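Local coordinates for UPF0311 protein CA_C3321 (Clostridium acetobutylicum ATCC 824, PDB 3G7G) that is of unknown function but forms an eight-stranded antiparallel beta-barrel, probably related to the AOC-barrel proteins, in a four-chain assembly, at residues 116-122 with 139-145; 71-77 with 89-95. All coordinates share one frame; numbering follows the deposited sequence.

Contact 1: 116-122 with 139-145; sequences YYFRTIP and FVCCASR
The F118 ring takes A143 CB over the centre of one face, a CH-pi contact in which the methyl carbon stands 3.4 Å from the ring centroid and 11° off the normal. CG of F118 is anti to the backbone N (chi1 -171°), which swings the ring across to the neighbouring strand and sets it flat above that methyl. The R119 guanidinium receives C142 SG over one face, toward the rim of the group, with R119 NE 3.5 Å from the sulfur; A143 O lies at its edge. R119 CG sits over one face of the Y117 ring, toward its rim. A bend at chi2 folds this arginine back, and R119 NH1 then bonds to F118 O at 3.0 Å. The same oxygen accepts A143 N at 3.2 Å from the opposite face of its carbonyl plane, so one backbone acceptor is gripped by two donors. At the 116 and 145 ends, the edge of the R145 guanidinium meets Y116 OH in a weak bond from NH1, the Y116 ring and the guanidinium turned 74° apart. Further along, T120 and C141 form the hydrogen-bonded pair, C141 N reaching T120 O at 2.8 Å, while P122 CG packs on F139 CB at 3.6 Å. A water joins P122 O to F139 N. T120 OG1 turns to N91. Strand 117-126 is flanked by strand 86-96, and R95 makes a cation-pi contact with F118; strand 139-144 is flanked by strand 150-157, whose L152 touches A143 and C141. On the R119 and C142 face, V140 packs on V140 of the second subunit.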
ATOM      1  N   TYR A 116      17.709  19.644  -5.855  1.00 35.85           N
ATOM      2  CA  TYR A 116      16.777  18.591  -5.441  1.00 35.10           C
ATOM      3  C   TYR A 116      17.346  17.510  -4.507  1.00 33.12           C
ATOM      4  O   TYR A 116      18.472  17.062  -4.679  1.00 33.00           O
ATOM      5  CB  TYR A 116      16.219  17.887  -6.667  1.00 36.74           C
ATOM      6  CG  TYR A 116      15.303  18.725  -7.534  1.00 37.31           C
ATOM      7  CD1 TYR A 116      13.999  18.978  -7.163  1.00 39.85           C
ATOM      8  CD2 TYR A 116      15.741  19.204  -8.763  1.00 41.25           C
ATOM      9  CE1 TYR A 116      13.142  19.713  -7.980  1.00 39.66           C
ATOM     10  CE2 TYR A 116      14.907  19.938  -9.593  1.00 40.24           C
ATOM     11  CZ  TYR A 116      13.620  20.203  -9.196  1.00 40.40           C
ATOM     12  OH  TYR A 116      12.817  20.946 -10.024  1.00 40.49           O
ATOM     13  N   TYR A 117      16.555  17.139  -3.504  1.00 30.95           N
ATOM     14  CA  TYR A 117      16.621  15.831  -2.871  1.00 30.16           C
ATOM     15  C   TYR A 117      15.619  14.947  -3.610  1.00 29.14           C
ATOM     16  O   TYR A 117      14.437  15.219  -3.581  1.00 28.43           O
ATOM     17  CB  TYR A 117      16.224  15.925  -1.411  1.00 28.99           C
ATOM     18  CG  TYR A 117      16.252  14.610  -0.680  1.00 29.19           C
ATOM     19  CD1 TYR A 117      17.427  14.152  -0.122  1.00 28.72           C
ATOM     20  CD2 TYR A 117      15.099  13.814  -0.554  1.00 28.27           C
ATOM     21  CE1 TYR A 117      17.472  12.949   0.525  1.00 27.75           C
ATOM     22  CE2 TYR A 117      15.137  12.612   0.085  1.00 26.03           C
ATOM     23  CZ  TYR A 117      16.331  12.194   0.649  1.00 26.86           C
ATOM     24  OH  TYR A 117      16.429  10.988   1.317  1.00 28.55           O
ATOM     25  N   PHE A 118      16.088  13.888  -4.248  1.00 28.77           N
ATOM     26  CA  PHE A 118      15.245  13.074  -5.106  1.00 29.51           C
ATOM     27  C   PHE A 118      15.628  11.589  -4.891  1.00 29.12           C
ATOM     28  O   PHE A 118      16.602  11.116  -5.439  1.00 29.51           O
ATOM     29  CB  PHE A 118      15.436  13.589  -6.547  1.00 29.49           C
ATOM     30  CG  PHE A 118      14.497  13.012  -7.559  1.00 29.97           C
ATOM     31  CD1 PHE A 118      14.702  13.284  -8.910  1.00 30.20           C
ATOM     32  CD2 PHE A 118      13.415  12.198  -7.193  1.00 29.58           C
ATOM     33  CE1 PHE A 118      13.858  12.749  -9.887  1.00 31.01           C
ATOM     34  CE2 PHE A 118      12.589  11.645  -8.165  1.00 29.92           C
ATOM     35  CZ  PHE A 118      12.808  11.938  -9.519  1.00 30.74           C
ATOM     36  N   ARG A 119      14.886  10.911  -4.011  1.00 28.59           N
ATOM     37  CA  ARG A 119      15.183   9.545  -3.609  1.00 28.38           C
ATOM     38  C   ARG A 119      13.928   8.721  -3.572  1.00 27.40           C
ATOM     39  O   ARG A 119      12.863   9.225  -3.215  1.00 27.18           O
ATOM     40  CB  ARG A 119      15.806   9.541  -2.216  1.00 29.05           C
ATOM     41  CG  ARG A 119      17.083  10.372  -2.105  1.00 29.96           C
ATOM     42  CD  ARG A 119      18.138   9.728  -2.888  1.00 33.85           C
ATOM     43  NE  ARG A 119      19.456  10.293  -2.669  1.00 36.21           N
ATOM     44  CZ  ARG A 119      20.068  11.102  -3.511  1.00 37.45           C
ATOM     45  NH1 ARG A 119      19.465  11.497  -4.627  1.00 40.43           N
ATOM     46  NH2 ARG A 119      21.289  11.529  -3.231  1.00 38.29           N
ATOM     47  N   THR A 120      14.066   7.445  -3.911  1.00 27.38           N
ATOM     48  CA  THR A 120      12.943   6.528  -4.023  1.00 27.31           C
ATOM     49  C   THR A 120      13.330   5.091  -3.606  1.00 26.78           C
ATOM     50  O   THR A 120      14.518   4.732  -3.514  1.00 27.68           O
ATOM     51  CB  THR A 120      12.336   6.496  -5.480  1.00 27.12           C
ATOM     52  OG1 THR A 120      13.100   5.627  -6.310  1.00 29.17           O
ATOM     53  CG2 THR A 120      12.327   7.841  -6.115  1.00 29.31           C
ATOM     54  N   ILE A 121      12.298   4.296  -3.333  1.00 26.50           N
ATOM     55  CA  ILE A 121      12.411   2.899  -3.022  1.00 25.38           C
ATOM     56  C   ILE A 121      11.660   2.096  -4.125  1.00 25.01           C
ATOM     57  O   ILE A 121      10.439   2.132  -4.213  1.00 24.13           O
ATOM     58  CB  ILE A 121      11.806   2.549  -1.668  1.00 25.91           C
ATOM     59  CG1 ILE A 121      12.323   3.428  -0.522  1.00 26.73           C
ATOM     60  CG2 ILE A 121      12.052   1.067  -1.360  1.00 25.24           C
ATOM     61  CD1 ILE A 121      13.761   3.357  -0.233  1.00 23.41           C
ATOM     62  N   PRO A 122      12.412   1.378  -4.976  1.00 24.79           N
ATOM     63  CA  PRO A 122      11.817   0.443  -5.927  1.00 25.45           C
ATOM     64  C   PRO A 122      11.515  -0.960  -5.356  1.00 25.73           C
ATOM     65  O   PRO A 122      12.294  -1.497  -4.529  1.00 25.31           O
ATOM     66  CB  PRO A 122      12.860   0.374  -7.020  1.00 24.43           C
ATOM     67  CG  PRO A 122      14.174   0.513  -6.235  1.00 25.71           C
ATOM     68  CD  PRO A 122      13.878   1.397  -5.070  1.00 24.71           C
ATOM     69  N   PHE A 139      16.213  -2.144  -1.902  1.00 24.89           N
ATOM     70  CA  PHE A 139      16.871  -1.270  -2.861  1.00 25.16           C
ATOM     71  C   PHE A 139      16.528   0.193  -2.605  1.00 26.12           C
ATOM     72  O   PHE A 139      15.455   0.532  -2.091  1.00 26.02           O
ATOM     73  CB  PHE A 139      16.369  -1.562  -4.281  1.00 24.67           C
ATOM     74  CG  PHE A 139      16.767  -2.896  -4.817  1.00 23.89           C
ATOM     75  CD1 PHE A 139      17.823  -3.014  -5.699  1.00 23.33           C
ATOM     76  CD2 PHE A 139      16.062  -4.021  -4.465  1.00 21.51           C
ATOM     77  CE1 PHE A 139      18.169  -4.227  -6.211  1.00 23.19           C
ATOM     78  CE2 PHE A 139      16.400  -5.249  -4.969  1.00 22.26           C
ATOM     79  CZ  PHE A 139      17.472  -5.354  -5.831  1.00 24.19           C
ATOM     80  N   VAL A 140      17.457   1.046  -2.998  1.00 26.80           N
ATOM     81  CA  VAL A 140      17.289   2.479  -2.961  1.00 27.64           C
ATOM     82  C   VAL A 140      17.650   3.008  -4.336  1.00 28.47           C
ATOM     83  O   VAL A 140      18.607   2.535  -4.966  1.00 27.72           O
ATOM     84  CB  VAL A 140      18.225   3.144  -1.932  1.00 27.80           C
ATOM     85  CG1 VAL A 140      18.153   4.639  -2.074  1.00 28.93           C
ATOM     86  CG2 VAL A 140      17.862   2.753  -0.523  1.00 25.59           C
ATOM     87  N   CYS A 141      16.884   3.995  -4.780  1.00 29.97           N
ATOM     88  CA  CYS A 141      17.118   4.645  -6.059  1.00 31.10           C
ATOM     89  C   CYS A 141      17.434   6.150  -5.876  1.00 31.50           C
ATOM     90  O   CYS A 141      16.730   6.872  -5.177  1.00 29.47           O
ATOM     91  CB  CYS A 141      15.885   4.403  -6.925  1.00 31.04           C
ATOM     92  SG  CYS A 141      15.816   5.226  -8.489  1.00 35.24           S
ATOM     93  N   CYS A 142      18.551   6.589  -6.455  1.00 32.97           N
ATOM     94  CA  CYS A 142      18.938   8.000  -6.489  1.00 33.85           C
ATOM     95  C   CYS A 142      18.640   8.546  -7.862  1.00 34.30           C
ATOM     96  O   CYS A 142      19.135   8.015  -8.848  1.00 33.37           O
ATOM     97  CB  CYS A 142      20.437   8.152  -6.209  1.00 34.19           C
ATOM     98  SG  CYS A 142      20.859   7.677  -4.517  1.00 34.89           S
ATOM     99  N   ALA A 143      17.839   9.604  -7.927  1.00 35.69           N
ATOM    100  CA  ALA A 143      17.378  10.123  -9.193  1.00 37.44           C
ATOM    101  C   ALA A 143      17.793  11.574  -9.324  1.00 38.84           C
ATOM    102  O   ALA A 143      18.089  12.231  -8.318  1.00 38.13           O
ATOM    103  CB  ALA A 143      15.877   9.988  -9.315  1.00 37.09           C
ATOM    104  N   SER A 144      17.834  12.045 -10.569  1.00 40.99           N
ATOM    105  CA  SER A 144      18.000  13.481 -10.889  1.00 43.04           C
ATOM    106  C   SER A 144      17.312  13.876 -12.178  1.00 44.59           C
ATOM    107  O   SER A 144      16.844  13.018 -12.930  1.00 45.19           O
ATOM    108  CB  SER A 144      19.480  13.838 -10.994  1.00 43.09           C
ATOM    109  OG  SER A 144      20.224  12.773 -11.565  1.00 45.41           O
ATOM    110  N   ARG A 145      17.265  15.185 -12.436  1.00 46.65           N
ATOM    111  CA  ARG A 145      17.011  15.714 -13.806  1.00 47.04           C
ATOM    112  C   ARG A 145      18.268  16.271 -14.498  1.00 47.58           C
ATOM    113  O   ARG A 145      18.412  16.175 -15.725  1.00 47.89           O
ATOM    114  CB  ARG A 145      15.921  16.770 -13.789  1.00 47.94           C
ATOM    115  CG  ARG A 145      14.546  16.178 -13.949  1.00 50.59           C
ATOM    116  CD  ARG A 145      13.980  15.824 -12.594  1.00 54.08           C
ATOM    117  NE  ARG A 145      13.439  17.010 -11.936  1.00 55.90           N
ATOM    118  CZ  ARG A 145      12.215  17.497 -12.144  1.00 57.80           C
ATOM    119  NH1 ARG A 145      11.808  18.581 -11.486  1.00 58.15           N
ATOM    120  NH2 ARG A 145      11.389  16.910 -13.008  1.00 58.80           N
TER
HETATM  121  O   HOH W   1      12.914  -2.146  -1.967  1.00 24.10           O

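Contact 2: 71-77 with 89-95; sequences CELSARY and IENNGIR
R76 leaves its strand with CG anti to the carbonyl carbon (chi1 -61°) and stays extended as far as NE, whereas the E90 chain bends at chi2 (-85°) to bring its carboxylate alongside. The two side chains point the same way, and R76 NE meets E90 OE2 at 3.0 Å in a nearly straight salt bridge. The oxygen lies in the guanidinium plane, but the nitrogen approaches from above the carboxylate, the two planes being 83° apart. Beyond NE, R76 NH2 bonds to S74 OG of the third subunit, so the pair belongs to a subunit interface. On the other face of the sheet, the Y77 ring lies over I89 CB, offset toward its rim, and its CE1 touches I89 CD1 at 3.8 Å. Y77 OH and N91 ND2 share a water, weakly held on the amide side; N91 OD1 is taken by T120. Farther along this face, L73 CD2 lies over the R95 guanidinium, 4.0 Å from R95 NH1, while L73 CD1 packs against R95 CB at 3.9 Å. G93, paired with L73, adds no side chain to this face. The backbone ladder is regular: L73 N to G93 O and G93 N to L73 O, both 2.8 Å, make one of four hydrogen-bonded pairs, the others being C71 with R95, A75 with N91 and Y77 with I89. Strands 71-81 and 86-96, consecutive and joined by a short connection, form a beta hairpin, two neighbouring staves of the closed barrel.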
ATOM      1  N   CYS A  71       7.133  16.724  -3.341  1.00 31.28           N
ATOM      2  CA  CYS A  71       6.546  15.878  -4.368  1.00 31.11           C
ATOM      3  C   CYS A  71       6.638  14.392  -3.960  1.00 30.79           C
ATOM      4  O   CYS A  71       7.721  13.889  -3.641  1.00 30.68           O
ATOM      5  CB  CYS A  71       7.264  16.132  -5.682  1.00 31.34           C
ATOM      6  SG  CYS A  71       6.668  15.187  -7.065  1.00 34.95           S
ATOM      7  N   GLU A  72       5.486  13.732  -3.904  1.00 30.24           N
ATOM      8  CA  GLU A  72       5.376  12.274  -3.679  1.00 29.65           C
ATOM      9  C   GLU A  72       5.186  11.599  -5.028  1.00 28.73           C
ATOM     10  O   GLU A  72       4.252  11.928  -5.752  1.00 28.80           O
ATOM     11  CB  GLU A  72       4.191  11.981  -2.750  1.00 29.57           C
ATOM     12  CG  GLU A  72       4.312  12.656  -1.364  1.00 31.97           C
ATOM     13  CD  GLU A  72       3.061  12.474  -0.516  1.00 32.24           C
ATOM     14  OE1 GLU A  72       2.203  11.644  -0.879  1.00 39.59           O
ATOM     15  OE2 GLU A  72       2.923  13.167   0.498  1.00 34.46           O
ATOM     16  N   LEU A  73       6.091  10.680  -5.363  1.00 27.52           N
ATOM     17  CA  LEU A  73       6.141  10.012  -6.655  1.00 27.34           C
ATOM     18  C   LEU A  73       5.838   8.523  -6.537  1.00 26.01           C
ATOM     19  O   LEU A  73       6.346   7.864  -5.636  1.00 24.93           O
ATOM     20  CB  LEU A  73       7.564  10.143  -7.236  1.00 27.36           C
ATOM     21  CG  LEU A  73       8.009  11.597  -7.379  1.00 29.62           C
ATOM     22  CD1 LEU A  73       9.253  11.826  -6.611  1.00 29.73           C
ATOM     23  CD2 LEU A  73       8.202  12.006  -8.853  1.00 31.23           C
ATOM     24  N   SER A  74       5.024   8.011  -7.464  1.00 25.85           N
ATOM     25  CA  SER A  74       4.751   6.577  -7.579  1.00 25.29           C
ATOM     26  C   SER A  74       4.678   6.181  -9.035  1.00 24.54           C
ATOM     27  O   SER A  74       3.672   6.449  -9.724  1.00 24.73           O
ATOM     28  CB  SER A  74       3.474   6.209  -6.833  1.00 25.31           C
ATOM     29  OG  SER A  74       3.278   4.776  -6.803  1.00 26.91           O
ATOM     30  N   ALA A  75       5.734   5.554  -9.518  1.00 23.14           N
ATOM     31  CA  ALA A  75       5.854   5.121 -10.940  1.00 23.18           C
ATOM     32  C   ALA A  75       5.634   3.626 -11.135  1.00 23.09           C
ATOM     33  O   ALA A  75       6.057   2.831 -10.315  1.00 24.28           O
ATOM     34  CB  ALA A  75       7.248   5.535 -11.547  1.00 22.10           C
ATOM     35  N   ARG A  76       4.876   3.251 -12.164  1.00 22.23           N
ATOM     36  CA  ARG A  76       4.702   1.866 -12.512  1.00 22.63           C
ATOM     37  C   ARG A  76       5.045   1.718 -13.958  1.00 23.49           C
ATOM     38  O   ARG A  76       4.364   2.309 -14.832  1.00 23.35           O
ATOM     39  CB  ARG A  76       3.267   1.422 -12.342  1.00 21.67           C
ATOM     40  CG  ARG A  76       2.740   1.544 -10.956  1.00 22.38           C
ATOM     41  CD  ARG A  76       1.265   1.238 -10.963  1.00 21.49           C
ATOM     42  NE  ARG A  76       0.790   0.968  -9.631  1.00 22.18           N
ATOM     43  CZ  ARG A  76      -0.463   0.725  -9.318  1.00 22.38           C
ATOM     44  NH1 ARG A  76      -1.379   0.731 -10.249  1.00 23.67           N
ATOM     45  NH2 ARG A  76      -0.793   0.468  -8.058  1.00 25.36           N
ATOM     46  N   TYR A  77       6.071   0.910 -14.207  1.00 23.65           N
ATOM     47  CA  TYR A  77       6.559   0.625 -15.539  1.00 23.51           C
ATOM     48  C   TYR A  77       7.371  -0.669 -15.521  1.00 23.75           C
ATOM     49  O   TYR A  77       7.522  -1.295 -14.474  1.00 24.09           O
ATOM     50  CB  TYR A  77       7.386   1.803 -16.045  1.00 25.11           C
ATOM     51  CG  TYR A  77       8.589   2.161 -15.209  1.00 24.45           C
ATOM     52  CD1 TYR A  77       9.858   1.711 -15.545  1.00 27.18           C
ATOM     53  CD2 TYR A  77       8.468   2.993 -14.115  1.00 27.18           C
ATOM     54  CE1 TYR A  77      10.959   2.063 -14.779  1.00 27.38           C
ATOM     55  CE2 TYR A  77       9.558   3.321 -13.332  1.00 26.93           C
ATOM     56  CZ  TYR A  77      10.803   2.869 -13.671  1.00 27.24           C
ATOM     57  OH  TYR A  77      11.892   3.232 -12.888  1.00 27.76           O
ATOM     58  N   ILE A  89       8.378  -2.768 -12.275  1.00 26.22           N
ATOM     59  CA  ILE A  89       8.926  -1.877 -11.261  1.00 26.56           C
ATOM     60  C   ILE A  89       7.818  -0.994 -10.723  1.00 26.42           C
ATOM     61  O   ILE A  89       7.103  -0.413 -11.509  1.00 25.90           O
ATOM     62  CB  ILE A  89      10.000  -0.942 -11.870  1.00 26.22           C
ATOM     63  CG1 ILE A  89      11.040  -1.766 -12.590  1.00 26.14           C
ATOM     64  CG2 ILE A  89      10.675  -0.048 -10.791  1.00 26.12           C
ATOM     65  CD1 ILE A  89      12.241  -1.021 -12.960  1.00 26.93           C
ATOM     66  N   GLU A  90       7.661  -0.970  -9.401  1.00 26.69           N
ATOM     67  CA  GLU A  90       6.890   0.035  -8.682  1.00 27.76           C
ATOM     68  C   GLU A  90       7.910   0.846  -7.895  1.00 27.29           C
ATOM     69  O   GLU A  90       8.571   0.291  -7.031  1.00 27.11           O
ATOM     70  CB  GLU A  90       5.930  -0.644  -7.727  1.00 29.39           C
ATOM     71  CG  GLU A  90       4.496  -0.581  -8.082  1.00 34.04           C
ATOM     72  CD  GLU A  90       3.849   0.737  -7.591  1.00 39.89           C
ATOM     73  OE1 GLU A  90       4.583   1.772  -7.531  1.00 44.89           O
ATOM     74  OE2 GLU A  90       2.630   0.725  -7.270  1.00 36.82           O
ATOM     75  N   ASN A  91       8.069   2.131  -8.224  1.00 27.27           N
ATOM     76  CA  ASN A  91       9.121   2.982  -7.644  1.00 27.24           C
ATOM     77  C   ASN A  91       8.469   4.156  -6.939  1.00 27.39           C
ATOM     78  O   ASN A  91       7.835   4.988  -7.596  1.00 26.10           O
ATOM     79  CB  ASN A  91      10.072   3.479  -8.763  1.00 26.89           C
ATOM     80  CG  ASN A  91      11.448   3.894  -8.242  1.00 27.75           C
ATOM     81  OD1 ASN A  91      11.752   3.732  -7.083  1.00 25.65           O
ATOM     82  ND2 ASN A  91      12.278   4.434  -9.114  1.00 28.74           N
ATOM     83  N   ASN A  92       8.566   4.204  -5.605  1.00 27.65           N
ATOM     84  CA  ASN A  92       7.835   5.202  -4.826  1.00 26.99           C
ATOM     85  C   ASN A  92       8.823   6.022  -4.063  1.00 26.88           C
ATOM     86  O   ASN A  92       9.692   5.487  -3.387  1.00 25.33           O
ATOM     87  CB  ASN A  92       6.851   4.572  -3.825  1.00 27.81           C
ATOM     88  CG  ASN A  92       5.847   3.671  -4.466  1.00 27.73           C
ATOM     89  OD1 ASN A  92       5.809   2.488  -4.196  1.00 32.74           O
ATOM     90  ND2 ASN A  92       5.029   4.214  -5.296  1.00 26.74           N
ATOM     91  N   GLY A  93       8.705   7.339  -4.167  1.00 27.14           N
ATOM     92  CA  GLY A  93       9.671   8.185  -3.537  1.00 27.71           C
ATOM     93  C   GLY A  93       9.269   9.624  -3.352  1.00 27.56           C
ATOM     94  O   GLY A  93       8.093   9.994  -3.461  1.00 26.00           O
ATOM     95  N   ILE A  94      10.276  10.429  -3.025  1.00 28.23           N
ATOM     96  CA  ILE A  94      10.048  11.853  -2.765  1.00 28.81           C
ATOM     97  C   ILE A  94      11.045  12.730  -3.462  1.00 28.82           C
ATOM     98  O   ILE A  94      12.161  12.287  -3.815  1.00 26.88           O
ATOM     99  CB  ILE A  94       9.981  12.177  -1.272  1.00 29.28           C
ATOM    100  CG1 ILE A  94      11.265  11.773  -0.589  1.00 31.25           C
ATOM    101  CG2 ILE A  94       8.750  11.464  -0.612  1.00 26.92           C
ATOM    102  CD1 ILE A  94      11.317  12.222   0.891  1.00 31.58           C
ATOM    103  N   ARG A  95      10.609  13.966  -3.715  1.00 29.22           N
ATOM    104  CA  ARG A  95      11.470  14.969  -4.322  1.00 29.51           C
ATOM    105  C   ARG A  95      11.152  16.298  -3.657  1.00 29.08           C
ATOM    106  O   ARG A  95      10.019  16.771  -3.710  1.00 27.64           O
ATOM    107  CB  ARG A  95      11.260  15.041  -5.833  1.00 29.11           C
ATOM    108  CG  ARG A  95      12.016  16.182  -6.487  1.00 30.62           C
ATOM    109  CD  ARG A  95      12.063  16.018  -7.952  1.00 32.51           C
ATOM    110  NE  ARG A  95      10.741  16.251  -8.517  1.00 36.88           N
ATOM    111  CZ  ARG A  95      10.219  15.613  -9.560  1.00 38.09           C
ATOM    112  NH1 ARG A  95      10.883  14.642 -10.177  1.00 40.43           N
ATOM    113  NH2 ARG A  95       9.014  15.948  -9.987  1.00 37.88           N
TER
HETATM  114  O   HOH W   2      10.663   5.993 -11.724  1.00 36.76           O

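Both contacts join strands adjacent in the same closed sheet, and they meet where strand 86-96 lies beside strand 117-126: R119 O sits 2.9 Å from I94 N, and T120 OG1 2.5 Å from N91 OD1, each a probable hydrogen bond. Both are partly buried and near the centre of the chain. Contact 2 is a full-length ladder, whereas contact 1, splayed further from antiparallel, has two beta bridges against seven. Their outward chemistry differs too: contact 2 presents a charged and polar patch to the third subunit, while contact 1 offers V140 and I121, together with the Y117 hydroxyl, to the second.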